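Local coordinates for protein N-acylglucosamine 2-epimerase (Marinomonas mediterranea, PDB 5X32) that catalyses the reversible isomerisation of D-mannose to D-fructose and, less efficiently, acts on D-lyxose, while leaving D-glucose untouched, at residues A[52-57]-A[372-377]. Sequence-based numbering, arbitrary orientation.
With PO4 (phosphate ion), chain C.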
loop_
_atom_site.group_PDB
_atom_site.type_symbol
_atom_site.label_atom_id
_atom_site.label_comp_id
_atom_site.label_asym_id
_atom_site.label_seq_id
_atom_site.Cartn_x
_atom_site.Cartn_y
_atom_site.Cartn_z
ATOM N N LEU A 52 2.657 -13.497 -2.896
ATOM C CA LEU A 52 2.349 -12.684 -4.053
ATOM C C LEU A 52 2.528 -11.190 -3.745
ATOM O O LEU A 52 3.059 -10.448 -4.581
ATOM C CB LEU A 52 0.916 -12.955 -4.503
ATOM C CG LEU A 52 0.436 -12.218 -5.743
ATOM C CD1 LEU A 52 1.282 -12.653 -6.964
ATOM C CD2 LEU A 52 -1.033 -12.467 -5.925
ATOM N N VAL A 53 2.145 -10.767 -2.536
ATOM C CA VAL A 53 2.210 -9.346 -2.173
ATOM C C VAL A 53 3.663 -8.839 -2.144
ATOM O O VAL A 53 3.939 -7.744 -2.626
ATOM C CB VAL A 53 1.487 -9.067 -0.811
ATOM C CG1 VAL A 53 1.651 -7.609 -0.355
ATOM C CG2 VAL A 53 0.015 -9.394 -0.928
ATOM N N SER A 54 4.615 -9.635 -1.659
ATOM C CA SER A 54 6.006 -9.175 -1.739
ATOM C C SER A 54 6.569 -9.327 -3.155
ATOM O O SER A 54 7.387 -8.505 -3.596
ATOM C CB SER A 54 6.914 -9.919 -0.753
ATOM O OG SER A 54 6.657 -9.556 0.595
ATOM N N SER A 55 6.096 -10.336 -3.883
ATOM C CA SER A 55 6.556 -10.541 -5.256
ATOM C C SER A 55 6.193 -9.350 -6.123
ATOM O O SER A 55 7.009 -8.907 -6.926
ATOM C CB SER A 55 5.974 -11.830 -5.863
ATOM O OG SER A 55 6.651 -12.981 -5.389
ATOM N N THR A 56 4.986 -8.810 -5.946
ATOM C CA THR A 56 4.574 -7.634 -6.697
ATOM C C THR A 56 5.174 -6.358 -6.112
ATOM O O THR A 56 5.645 -5.479 -6.846
ATOM C CB THR A 56 3.016 -7.510 -6.766
ATOM O OG1 THR A 56 2.474 -7.456 -5.447
ATOM C CG2 THR A 56 2.384 -8.699 -7.475
ATOM N N ARG A 57 5.202 -6.259 -4.791
ATOM C CA ARG A 57 5.637 -5.006 -4.192
ATOM C C ARG A 57 7.097 -4.746 -4.507
ATOM O O ARG A 57 7.474 -3.587 -4.695
ATOM C CB ARG A 57 5.406 -5.001 -2.680
ATOM C CG ARG A 57 3.976 -4.687 -2.324
ATOM C CD ARG A 57 3.779 -4.596 -0.831
ATOM N NE ARG A 57 2.364 -4.512 -0.505
ATOM C CZ ARG A 57 1.900 -4.197 0.698
ATOM N NH1 ARG A 57 2.755 -3.916 1.668
ATOM N NH2 ARG A 57 0.591 -4.140 0.930
ATOM N N SER A 372 11.526 -7.133 7.850
ATOM C CA SER A 372 10.563 -7.295 6.765
ATOM C C SER A 372 10.177 -8.742 6.455
ATOM O O SER A 372 10.747 -9.359 5.566
ATOM C CB SER A 372 11.101 -6.662 5.492
ATOM O OG SER A 372 11.416 -5.307 5.698
ATOM N N PRO A 373 9.152 -9.265 7.135
ATOM C CA PRO A 373 8.591 -10.575 6.776
ATOM C C PRO A 373 7.847 -10.462 5.444
ATOM O O PRO A 373 7.825 -9.367 4.885
ATOM C CB PRO A 373 7.646 -10.881 7.938
ATOM C CG PRO A 373 7.266 -9.536 8.461
ATOM C CD PRO A 373 8.430 -8.629 8.252
ATOM N N ALA A 374 7.310 -11.552 4.904
ATOM C CA ALA A 374 6.587 -11.457 3.630
ATOM C C ALA A 374 5.475 -10.441 3.761
ATOM O O ALA A 374 4.811 -10.370 4.794
ATOM C CB ALA A 374 6.018 -12.801 3.199
ATOM N N GLY A 375 5.306 -9.637 2.720
ATOM C CA GLY A 375 4.338 -8.560 2.721
ATOM C C GLY A 375 4.986 -7.187 2.785
ATOM O O GLY A 375 4.532 -6.250 2.138
ATOM N N LYS A 376 6.090 -7.068 3.497
ATOM C CA LYS A 376 6.747 -5.781 3.612
ATOM C C LYS A 376 8.020 -5.695 2.759
ATOM O O LYS A 376 8.998 -6.402 2.999
ATOM C CB LYS A 376 7.083 -5.500 5.080
ATOM C CG LYS A 376 7.897 -4.239 5.326
ATOM C CD LYS A 376 8.150 -4.028 6.823
ATOM C CE LYS A 376 8.843 -2.710 7.094
ATOM N NZ LYS A 376 10.273 -2.721 6.712
ATOM N N THR A 377 7.997 -4.813 1.766
ATOM C CA THR A 377 9.170 -4.542 0.963
ATOM C C THR A 377 9.571 -3.093 1.113
ATOM O O THR A 377 10.463 -2.603 0.403
ATOM C CB THR A 377 8.916 -4.817 -0.514
ATOM O OG1 THR A 377 8.110 -3.749 -1.051
ATOM C CG2 THR A 377 8.230 -6.196 -0.694
HETATM P P PO4 C . -2.854 -2.492 3.840
HETATM O O1 PO4 C . -4.276 -2.966 3.629
HETATM O O2 PO4 C . -2.493 -2.642 5.309
HETATM O O3 PO4 C . -2.654 -1.035 3.453
HETATM O O4 PO4 C . -1.987 -3.348 2.952
HETATM O O HOH W 1 5.647 -2.300 2.312
#
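Ser54, in the first turn of helix 52-69, receives the backbone N-H of Gly375 on its hydroxyl: Gly375 N points at Ser54 OG in a nearly straight hydrogen bond (163°). OG stands anti to the carbonyl carbon (chi1 -71°), which swings it off the helix towards the loop. Gly375 is the third residue of a type II beta turn closed by Lys376 N to Pro373 O, and its positive phi (109°) would jam a CB against the preceding carbonyl oxygen.

The other polar meeting involves Arg57, whose chain runs extended from CG to NE and carries the guanidinium past the turn. Its NH1 lies 3.0 Å from Gly375 O, which sits oblique to the guanidinium plane. Phosphate O4 lies at the guanidinium edge, in its plane, and takes a weak hydrogen bond from Arg57 NH2 (3.4 Å); Tyr113 and His178 also bind this ion.

Van der Waals packing adds little. Thr377 straddles Arg57 CB with OG1 at 3.4 Å and CG2 at 3.7 Å, CG2 also lying by Ser54 O, while Val53 CG1 lies 4.0 Å from Gly375 O.

Lys376, the last residue of the turn, points away from the helix, and its NZ forms a salt bridge with Asp378. With the guanidinium cut back to an alanine, Gly375 O is likely to lose its cationic neighbour and the phosphate its weak edge-on contact. Helix 52-69 of the (alpha/alpha)6 barrel is thus pinned to the loop before helix 379-390, with Arg57 packed on His380, a probable proton donor/acceptor; the phosphate, probably from the crystallisation liquor, is consistent with a polar, anion-tolerant site there.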